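Local coordinates for site-specific recombinase, resolvase family protein (Streptococcus pneumoniae, PDB 3GUV) that probably cuts and rejoins DNA strands at specific sites, as a serine recombinase of the resolvase family does, and forms a two-subunit assembly in the crystal, at residues Val7-Arg12 against Tyr40-Glu45; Ser29-Phe34 against Ile109-Gly114; Asp74-Val79 against Tyr104-Ile109. One frame throughout, in Å; residues are numbered along the deposited sequence.

How the interactions relate
All three contacts belong to one largely parallel sheet, whose order runs 41-48, 6-12, 78-81, 107-110 and then 115-116, the last antiparallel, and to a helix packed on it. Interaction 1 pairs strands 41-48 and 6-12, and interaction 3 pairs 78-81 and 107-110; Y8 N to F78 O, 3.0 Å, joins them across the middle, and the centres of the two contacts lie about 10 Å apart. Interaction 2 sets helix 24-37 against the far end of strand 107-110. It shares I109 with interaction 3 and reaches interaction 1, centres about 11 Å away, through the salt bridge K32 NZ to E45 OE1, 3.2 Å. The Y40 hydroxyl also packs on I109, with OH to CD1 at 3.4 Å.

Interaction 1 of 3, residues Val7-Arg12 against Tyr40-Glu45; sequences VYLYTR and YEIVGE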
loop_
_atom_site.group_PDB
_atom_site.type_symbol
_atom_site.label_atom_id
_atom_site.label_comp_id
_atom_site.label_asym_id
_atom_site.label_seq_id
_atom_site.Cartn_x
_atom_site.Cartn_y
_atom_site.Cartn_z
ATOM N N VAL A 7 -10.382 4.512 23.571
ATOM C CA VAL A 7 -10.210 3.725 22.373
ATOM C C VAL A 7 -11.290 2.611 22.241
ATOM O O VAL A 7 -11.943 2.164 23.244
ATOM C CB VAL A 7 -8.752 3.115 22.347
ATOM C CG1 VAL A 7 -7.651 4.175 22.742
ATOM C CG2 VAL A 7 -8.628 1.935 23.273
ATOM N N TYR A 8 -11.505 2.217 20.990
ATOM C CA TYR A 8 -12.240 1.003 20.623
ATOM C C TYR A 8 -11.225 -0.043 20.203
ATOM O O TYR A 8 -10.190 0.317 19.592
ATOM C CB TYR A 8 -13.140 1.264 19.405
ATOM C CG TYR A 8 -14.404 2.097 19.604
ATOM C CD1 TYR A 8 -15.111 2.101 20.823
ATOM C CD2 TYR A 8 -14.943 2.806 18.541
ATOM C CE1 TYR A 8 -16.260 2.836 20.964
ATOM C CE2 TYR A 8 -16.103 3.537 18.659
ATOM C CZ TYR A 8 -16.769 3.552 19.878
ATOM O OH TYR A 8 -17.928 4.284 20.000
ATOM N N LEU A 9 -11.499 -1.315 20.495
ATOM C CA LEU A 9 -10.741 -2.447 19.947
ATOM C C LEU A 9 -11.511 -3.032 18.779
ATOM O O LEU A 9 -12.707 -3.204 18.895
ATOM C CB LEU A 9 -10.558 -3.536 21.002
ATOM C CG LEU A 9 -9.234 -3.550 21.735
ATOM C CD1 LEU A 9 -8.858 -2.194 22.234
ATOM C CD2 LEU A 9 -9.242 -4.664 22.826
ATOM N N TYR A 10 -10.845 -3.337 17.668
ATOM C CA TYR A 10 -11.490 -4.040 16.544
ATOM C C TYR A 10 -10.710 -5.278 16.159
ATOM O O TYR A 10 -9.516 -5.198 15.909
ATOM C CB TYR A 10 -11.595 -3.163 15.301
ATOM C CG TYR A 10 -12.245 -3.937 14.183
ATOM C CD1 TYR A 10 -13.614 -4.221 14.218
ATOM C CD2 TYR A 10 -11.477 -4.460 13.108
ATOM C CE1 TYR A 10 -14.217 -4.957 13.204
ATOM C CE2 TYR A 10 -12.065 -5.221 12.109
ATOM C CZ TYR A 10 -13.417 -5.462 12.147
ATOM O OH TYR A 10 -14.006 -6.225 11.175
ATOM N N THR A 11 -11.380 -6.419 16.093
ATOM C CA THR A 11 -10.728 -7.664 15.690
ATOM C C THR A 11 -11.594 -8.385 14.652
ATOM O O THR A 11 -12.793 -8.169 14.584
ATOM C CB THR A 11 -10.447 -8.616 16.912
ATOM O OG1 THR A 11 -11.666 -8.920 17.595
ATOM C CG2 THR A 11 -9.455 -8.003 17.903
ATOM N N ARG A 12 -10.971 -9.263 13.870
ATOM C CA ARG A 12 -11.689 -10.065 12.839
ATOM C C ARG A 12 -10.851 -11.255 12.382
ATOM O O ARG A 12 -9.678 -11.345 12.700
ATOM C CB ARG A 12 -12.082 -9.203 11.622
ATOM C CG ARG A 12 -10.831 -8.557 10.927
ATOM C CD ARG A 12 -11.139 -7.867 9.619
ATOM N NE ARG A 12 -11.660 -8.827 8.659
ATOM C CZ ARG A 12 -12.922 -8.916 8.239
ATOM N NH1 ARG A 12 -13.253 -9.871 7.362
ATOM N NH2 ARG A 12 -13.872 -8.085 8.674
ATOM N N TYR A 40 -4.513 3.626 27.990
ATOM C CA TYR A 40 -5.747 3.884 27.267
ATOM C C TYR A 40 -6.938 3.347 28.068
ATOM O O TYR A 40 -6.798 2.430 28.908
ATOM C CB TYR A 40 -5.745 3.220 25.884
ATOM C CG TYR A 40 -4.734 3.790 24.907
ATOM C CD1 TYR A 40 -4.606 5.168 24.731
ATOM C CD2 TYR A 40 -3.936 2.967 24.163
ATOM C CE1 TYR A 40 -3.684 5.706 23.848
ATOM C CE2 TYR A 40 -3.019 3.483 23.276
ATOM C CZ TYR A 40 -2.897 4.851 23.126
ATOM O OH TYR A 40 -1.988 5.352 22.257
ATOM N N GLU A 41 -8.098 3.920 27.779
ATOM C CA GLU A 41 -9.358 3.470 28.334
ATOM C C GLU A 41 -10.210 2.897 27.206
ATOM O O GLU A 41 -10.569 3.596 26.249
ATOM C CB GLU A 41 -10.083 4.622 29.054
ATOM C CG GLU A 41 -11.224 4.158 29.952
ATOM C CD GLU A 41 -12.148 5.272 30.464
ATOM O OE1 GLU A 41 -12.907 5.007 31.418
ATOM O OE2 GLU A 41 -12.146 6.397 29.928
ATOM N N ILE A 42 -10.526 1.611 27.321
ATOM C CA ILE A 42 -11.276 0.904 26.302
ATOM C C ILE A 42 -12.730 1.182 26.624
ATOM O O ILE A 42 -13.161 0.978 27.767
ATOM C CB ILE A 42 -11.005 -0.625 26.311
ATOM C CG1 ILE A 42 -9.507 -0.899 26.096
ATOM C CG2 ILE A 42 -11.853 -1.336 25.272
ATOM C CD1 ILE A 42 -9.078 -2.428 26.169
ATOM N N VAL A 43 -13.467 1.653 25.618
ATOM C CA VAL A 43 -14.874 1.988 25.748
ATOM C C VAL A 43 -15.753 1.230 24.736
ATOM O O VAL A 43 -16.961 1.485 24.649
ATOM C CB VAL A 43 -15.119 3.523 25.683
ATOM C CG1 VAL A 43 -14.476 4.181 26.871
ATOM C CG2 VAL A 43 -14.642 4.135 24.327
ATOM N N GLY A 44 -15.166 0.262 24.025
ATOM C CA GLY A 44 -15.913 -0.566 23.079
ATOM C C GLY A 44 -15.045 -1.614 22.401
ATOM O O GLY A 44 -13.903 -1.361 22.105
ATOM N N GLU A 45 -15.591 -2.789 22.186
ATOM C CA GLU A 45 -14.887 -3.859 21.517
ATOM C C GLU A 45 -15.817 -4.397 20.462
ATOM O O GLU A 45 -16.981 -4.693 20.769
ATOM C CB GLU A 45 -14.504 -4.962 22.495
ATOM C CG GLU A 45 -13.605 -4.459 23.643
ATOM C CD GLU A 45 -13.340 -5.511 24.691
ATOM O OE1 GLU A 45 -12.751 -6.557 24.337
ATOM O OE2 GLU A 45 -13.709 -5.297 25.879
#
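One face of the Y40 ring carries V7 CG1, a CH-pi contact with the methyl 4.0 Å from the ring centroid and 28° off its normal; the two side chains cross at about a right angle. The Y8 ring instead turns an edge to the other strand: V43 O and the G44 N lie there in the ring plane. V43 CG2 reaches Y8 CE1 obliquely at 4.0 Å, and G44 CA is 3.6 Å from Y8 CD1, where the lack of a side chain lets the ring lie close against the backbone. With Y8 CG beside its own backbone N (chi1 -73°), the CD1 side of the ring comes up against G44.

Parallel pairing supplies the polar part. V7 N donates to E41 O at 2.8 Å, V43 N returns a bond of 2.9 Å to V7 O, and L9 N donates to G44 O. The V43 bond is the straightest, 169° at the hydrogen. On the sheet face bearing V7, L9, I42 and E45, L9 CD1 meets I42 CD1 at 3.9 Å.

Strand 41-48 is an edge strand of the sheet within this chain, while strand 6-12 is bonded on its other flank to strand 78-81. Helix 24-37 covers Y40 and I42 through F34 and A35; helix 60-70 packs on Y8, whose hydroxyl bonds to D74.

Interaction 2 of 3, residues Ser29-Phe34 against Ile109-Gly114; sequences SRMKAF and ICVEDG
F34 and V111 meet where a regular helix faces a strand that is ending. The segment S29-F34 is helical throughout, with A33 N bonded to S29 O and F34 N to R30 O, whereas I109-G114 is extended only at I109 and C110; V111 to D113 then take helical phi/psi without the regular bonds. The nearest CA atoms, those of M31 and V111, are 6.6 Å apart, and no hydrogen bond crosses, so the contact is made by side chains.

V111 carries most of the contact. Its CG2 lies over one face of the F34 ring, 4.0 Å from the centroid and 18° off the normal, a CH-pi contact displaced toward the rim, with the two side chains sliding past each other in opposite directions. The same methyl touches M31 CG at 4.2 Å, while the other branch, CG1, meets R30 CG at 4.1 Å. V111 thus divides its methyls, CG1 on R30 and CG2 on M31 and F34, residues spanning about one helical turn.

The far end of the F34 ring reaches I109, whose CG2 is 3.5 Å from F34 CZ, an oblique approach. F34 CG is anti to the backbone N (chi1 180°), which extends the ring off the helix toward the strand. At the outer edge, R30 bends at chi2 and chi3 and brings NH2 to 4.0 Å from E112 OE1; this salt bridge is long, and the guanidinium and carboxylate planes are 54° apart, so it is probably a weak electrostatic attraction.

M31 also packs on L9 and T11 of strand 6-12, and F34 on L80. Helix 24-37 thus packs on one face of the sheet while helices 60-70 and 91-103 cover the other, consistent with the alpha/beta resolvase N-terminal domain.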
loop_
_atom_site.group_PDB
_atom_site.type_symbol
_atom_site.label_atom_id
_atom_site.label_comp_id
_atom_site.label_asym_id
_atom_site.label_seq_id
_atom_site.Cartn_x
_atom_site.Cartn_y
_atom_site.Cartn_z
ATOM N N SER A 29 -5.770 -10.373 23.599
ATOM C CA SER A 29 -4.901 -10.250 24.809
ATOM C C SER A 29 -3.756 -9.288 24.630
ATOM O O SER A 29 -3.482 -8.458 25.510
ATOM C CB SER A 29 -4.325 -11.603 25.227
ATOM O OG SER A 29 -5.384 -12.521 25.378
ATOM N N ARG A 30 -3.114 -9.400 23.469
ATOM C CA ARG A 30 -2.096 -8.495 23.065
ATOM C C ARG A 30 -2.591 -7.059 22.987
ATOM O O ARG A 30 -1.929 -6.124 23.462
ATOM C CB ARG A 30 -1.559 -8.891 21.693
ATOM C CG ARG A 30 -0.285 -8.114 21.362
ATOM C CD ARG A 30 0.932 -8.917 21.664
ATOM N NE ARG A 30 1.296 -9.758 20.519
ATOM C CZ ARG A 30 2.018 -9.350 19.464
ATOM N NH1 ARG A 30 2.468 -8.086 19.354
ATOM N NH2 ARG A 30 2.280 -10.220 18.493
ATOM N N MET A 31 -3.729 -6.874 22.344
ATOM C CA MET A 31 -4.286 -5.556 22.220
ATOM C C MET A 31 -4.687 -4.982 23.596
ATOM O O MET A 31 -4.408 -3.811 23.882
ATOM C CB MET A 31 -5.439 -5.566 21.226
ATOM C CG MET A 31 -4.993 -6.006 19.781
ATOM S SD MET A 31 -6.336 -6.604 18.756
ATOM C CE MET A 31 -7.082 -4.978 18.582
ATOM N N LYS A 32 -5.258 -5.809 24.477
ATOM C CA LYS A 32 -5.603 -5.329 25.818
ATOM C C LYS A 32 -4.345 -4.954 26.602
ATOM O O LYS A 32 -4.337 -3.895 27.253
ATOM C CB LYS A 32 -6.491 -6.334 26.584
ATOM C CG LYS A 32 -7.932 -6.290 26.094
ATOM C CD LYS A 32 -8.749 -7.527 26.511
ATOM C CE LYS A 32 -10.021 -7.616 25.698
ATOM N NZ LYS A 32 -11.123 -8.113 26.560
ATOM N N ALA A 33 -3.277 -5.776 26.508
ATOM C CA ALA A 33 -1.983 -5.457 27.171
ATOM C C ALA A 33 -1.468 -4.097 26.726
ATOM O O ALA A 33 -1.118 -3.265 27.572
ATOM C CB ALA A 33 -0.912 -6.547 26.944
ATOM N N PHE A 34 -1.477 -3.866 25.413
ATOM C CA PHE A 34 -1.073 -2.595 24.803
ATOM C C PHE A 34 -1.896 -1.433 25.321
ATOM O O PHE A 34 -1.363 -0.387 25.629
ATOM C CB PHE A 34 -1.220 -2.686 23.282
ATOM C CG PHE A 34 -0.842 -1.429 22.504
ATOM C CD1 PHE A 34 0.442 -1.274 21.975
ATOM C CD2 PHE A 34 -1.792 -0.450 22.225
ATOM C CE1 PHE A 34 0.772 -0.137 21.206
ATOM C CE2 PHE A 34 -1.480 0.676 21.471
ATOM C CZ PHE A 34 -0.188 0.825 20.946
ATOM N N ILE A 109 -4.362 2.770 15.268
ATOM C CA ILE A 109 -3.185 2.111 15.834
ATOM C C ILE A 109 -3.274 0.657 15.429
ATOM O O ILE A 109 -4.336 0.035 15.561
ATOM C CB ILE A 109 -3.061 2.276 17.383
ATOM C CG1 ILE A 109 -2.960 3.762 17.739
ATOM C CG2 ILE A 109 -1.801 1.525 17.941
ATOM C CD1 ILE A 109 -2.780 4.073 19.259
ATOM N N CYS A 110 -2.198 0.182 14.798
ATOM C CA CYS A 110 -1.975 -1.210 14.450
ATOM C C CYS A 110 -0.947 -1.671 15.413
ATOM O O CYS A 110 0.216 -1.278 15.336
ATOM C CB CYS A 110 -1.426 -1.364 13.044
ATOM S SG CYS A 110 -2.471 -0.584 11.834
ATOM N N VAL A 111 -1.394 -2.490 16.342
ATOM C CA VAL A 111 -0.570 -2.966 17.407
ATOM C C VAL A 111 0.658 -3.768 16.930
ATOM O O VAL A 111 1.775 -3.495 17.367
ATOM C CB VAL A 111 -1.439 -3.777 18.420
ATOM C CG1 VAL A 111 -0.593 -4.579 19.332
ATOM C CG2 VAL A 111 -2.354 -2.797 19.205
ATOM N N GLU A 112 0.482 -4.742 16.051
ATOM C CA GLU A 112 1.635 -5.547 15.652
ATOM C C GLU A 112 2.566 -4.769 14.711
ATOM O O GLU A 112 3.784 -4.824 14.873
ATOM C CB GLU A 112 1.215 -6.860 15.000
ATOM C CG GLU A 112 2.354 -7.889 15.066
ATOM C CD GLU A 112 2.192 -9.052 14.117
ATOM O OE1 GLU A 112 2.519 -10.194 14.549
ATOM O OE2 GLU A 112 1.746 -8.830 12.957
ATOM N N ASP A 113 1.995 -4.024 13.760
ATOM C CA ASP A 113 2.795 -3.247 12.788
ATOM C C ASP A 113 3.514 -2.048 13.424
ATOM O O ASP A 113 4.435 -1.494 12.831
ATOM C CB ASP A 113 1.916 -2.740 11.649
ATOM C CG ASP A 113 1.136 -3.865 10.942
ATOM O OD1 ASP A 113 1.690 -4.986 10.836
ATOM O OD2 ASP A 113 -0.020 -3.631 10.477
ATOM N N GLY A 114 3.101 -1.646 14.623
ATOM C CA GLY A 114 3.632 -0.444 15.261
ATOM C C GLY A 114 3.263 0.877 14.578
ATOM O O GLY A 114 3.972 1.868 14.737
#

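Interaction 3 of 3, residues Asp74-Val79 against Tyr104-Ile109; sequences DGVSFV and YGVNLI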
loop_
_atom_site.group_PDB
_atom_site.type_symbol
_atom_site.label_atom_id
_atom_site.label_comp_id
_atom_site.label_asym_id
_atom_site.label_seq_id
_atom_site.Cartn_x
_atom_site.Cartn_y
_atom_site.Cartn_z
ATOM N N ASP A 74 -19.038 7.814 22.123
ATOM C CA ASP A 74 -18.154 7.437 23.227
ATOM C C ASP A 74 -16.953 8.327 23.352
ATOM O O ASP A 74 -16.163 8.152 24.270
ATOM C CB ASP A 74 -17.663 5.999 23.044
ATOM C CG ASP A 74 -18.773 4.999 23.152
ATOM O OD1 ASP A 74 -19.108 4.289 22.176
ATOM O OD2 ASP A 74 -19.337 4.948 24.244
ATOM N N GLY A 75 -16.799 9.262 22.429
ATOM C CA GLY A 75 -15.637 10.148 22.425
ATOM C C GLY A 75 -14.283 9.471 22.299
ATOM O O GLY A 75 -13.331 9.842 23.003
ATOM N N VAL A 76 -14.188 8.504 21.380
ATOM C CA VAL A 76 -12.931 7.773 21.138
ATOM C C VAL A 76 -11.893 8.581 20.332
ATOM O O VAL A 76 -12.235 9.261 19.376
ATOM C CB VAL A 76 -13.197 6.404 20.457
ATOM C CG1 VAL A 76 -14.021 5.486 21.404
ATOM C CG2 VAL A 76 -13.881 6.583 19.123
ATOM N N SER A 77 -10.626 8.513 20.749
ATOM C CA SER A 77 -9.495 9.063 19.992
ATOM C C SER A 77 -8.831 8.061 19.009
ATOM O O SER A 77 -8.260 8.469 17.985
ATOM C CB SER A 77 -8.414 9.532 20.969
ATOM O OG SER A 77 -8.785 10.755 21.582
ATOM N N PHE A 78 -8.873 6.763 19.333
ATOM C CA PHE A 78 -8.278 5.710 18.448
ATOM C C PHE A 78 -9.156 4.450 18.252
ATOM O O PHE A 78 -9.991 4.098 19.128
ATOM C CB PHE A 78 -6.919 5.269 18.999
ATOM C CG PHE A 78 -5.888 6.343 19.055
ATOM C CD1 PHE A 78 -5.089 6.607 17.953
ATOM C CD2 PHE A 78 -5.662 7.057 20.229
ATOM C CE1 PHE A 78 -4.112 7.593 17.989
ATOM C CE2 PHE A 78 -4.697 8.051 20.276
ATOM C CZ PHE A 78 -3.898 8.298 19.140
ATOM N N VAL A 79 -9.005 3.802 17.088
ATOM C CA VAL A 79 -9.302 2.357 16.935
ATOM C C VAL A 79 -7.987 1.591 16.927
ATOM O O VAL A 79 -7.051 1.929 16.140
ATOM C CB VAL A 79 -10.012 1.991 15.618
ATOM C CG1 VAL A 79 -10.158 0.470 15.489
ATOM C CG2 VAL A 79 -11.362 2.725 15.475
ATOM N N TYR A 104 -13.873 12.252 11.364
ATOM C CA TYR A 104 -14.606 12.249 12.619
ATOM C C TYR A 104 -13.721 12.245 13.863
ATOM O O TYR A 104 -14.162 11.811 14.921
ATOM C CB TYR A 104 -15.592 11.077 12.654
ATOM C CG TYR A 104 -16.725 11.231 11.682
ATOM C CD1 TYR A 104 -17.883 11.904 12.037
ATOM C CD2 TYR A 104 -16.632 10.733 10.412
ATOM C CE1 TYR A 104 -18.935 12.053 11.133
ATOM C CE2 TYR A 104 -17.665 10.885 9.488
ATOM C CZ TYR A 104 -18.815 11.545 9.861
ATOM O OH TYR A 104 -19.834 11.671 8.949
ATOM N N GLY A 105 -12.501 12.774 13.749
ATOM C CA GLY A 105 -11.562 12.877 14.904
ATOM C C GLY A 105 -10.792 11.621 15.378
ATOM O O GLY A 105 -10.087 11.684 16.396
ATOM N N VAL A 106 -10.887 10.503 14.638
ATOM C CA VAL A 106 -10.390 9.189 15.115
ATOM C C VAL A 106 -9.163 8.701 14.294
ATOM O O VAL A 106 -9.173 8.713 13.048
ATOM C CB VAL A 106 -11.543 8.151 15.129
ATOM C CG1 VAL A 106 -11.059 6.741 15.576
ATOM C CG2 VAL A 106 -12.727 8.640 16.052
ATOM N N ASN A 107 -8.100 8.320 15.017
ATOM C CA ASN A 107 -6.895 7.738 14.431
ATOM C C ASN A 107 -6.767 6.209 14.617
ATOM O O ASN A 107 -7.513 5.581 15.383
ATOM C CB ASN A 107 -5.667 8.475 14.960
ATOM C CG ASN A 107 -5.408 9.781 14.203
ATOM O OD1 ASN A 107 -4.951 9.776 13.062
ATOM N ND2 ASN A 107 -5.729 10.893 14.839
ATOM N N LEU A 108 -5.837 5.619 13.880
ATOM C CA LEU A 108 -5.659 4.174 13.807
ATOM C C LEU A 108 -4.312 3.759 14.372
ATOM O O LEU A 108 -3.272 4.350 14.007
ATOM C CB LEU A 108 -5.777 3.683 12.372
ATOM C CG LEU A 108 -5.724 2.147 12.193
ATOM C CD1 LEU A 108 -7.043 1.469 12.691
ATOM C CD2 LEU A 108 -5.450 1.876 10.682
ATOM N N ILE A 109 -4.362 2.770 15.268
ATOM C CA ILE A 109 -3.185 2.111 15.834
ATOM C C ILE A 109 -3.274 0.657 15.429
ATOM O O ILE A 109 -4.336 0.035 15.561
ATOM C CB ILE A 109 -3.061 2.276 17.383
ATOM C CG1 ILE A 109 -2.960 3.762 17.739
ATOM C CG2 ILE A 109 -1.801 1.525 17.941
ATOM C CD1 ILE A 109 -2.780 4.073 19.259
HETATM O O HOH W 1 -6.951 10.693 17.230
#
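F78 and N107 pair as parallel neighbours within the beta-alpha-beta unit of strand 78-81, helix 91-103 and strand 107-110, where the chain crosses over through the helix. The hydrogen bonds that define the pairing form an alternating series. N107 N donates to S77 O at 3.0 Å and V79 N to N107 O at 2.9 Å, the latter bent to 154° at the hydrogen. I109 N donates to V79 O at 2.9 Å and is nearly straight, 177°. F78 CA adds a C-H...O contact to N107 O.

Apolar packing falls largely on the two faces of the sheet. On the F78 face, I109 CD1 sits over one ring face, 3.9 Å from the centroid, in a CH-pi contact. I109 crosses the ring obliquely, with CG1 near F78 CD1 and CD1 over the face. N107 CB touches F78 CE1 obliquely at 3.5 Å, and the ring and amide planes stand 45° apart. On the V79 and L108 face, V79 CB approaches L108 CD1; helices 60-70 and 91-103 pack over this side. V106, just before the strand, sends CG1 to V79 CG2. Farther back toward the loop, V76 CG2 packs on V106 CG2.

G105, with positive phi, is the C-prime residue of the Schellman motif that ends helix 91-103, V106 N bonding to M101 O. N107 OD1 is held by S117 and Q102, while its ND2 donates to a water, 2.7 Å away. That water in turn donates to S77 O at 2.7 Å, and only weakly to G105 O, and it lies above the F78 ring face opposite I109 CD1.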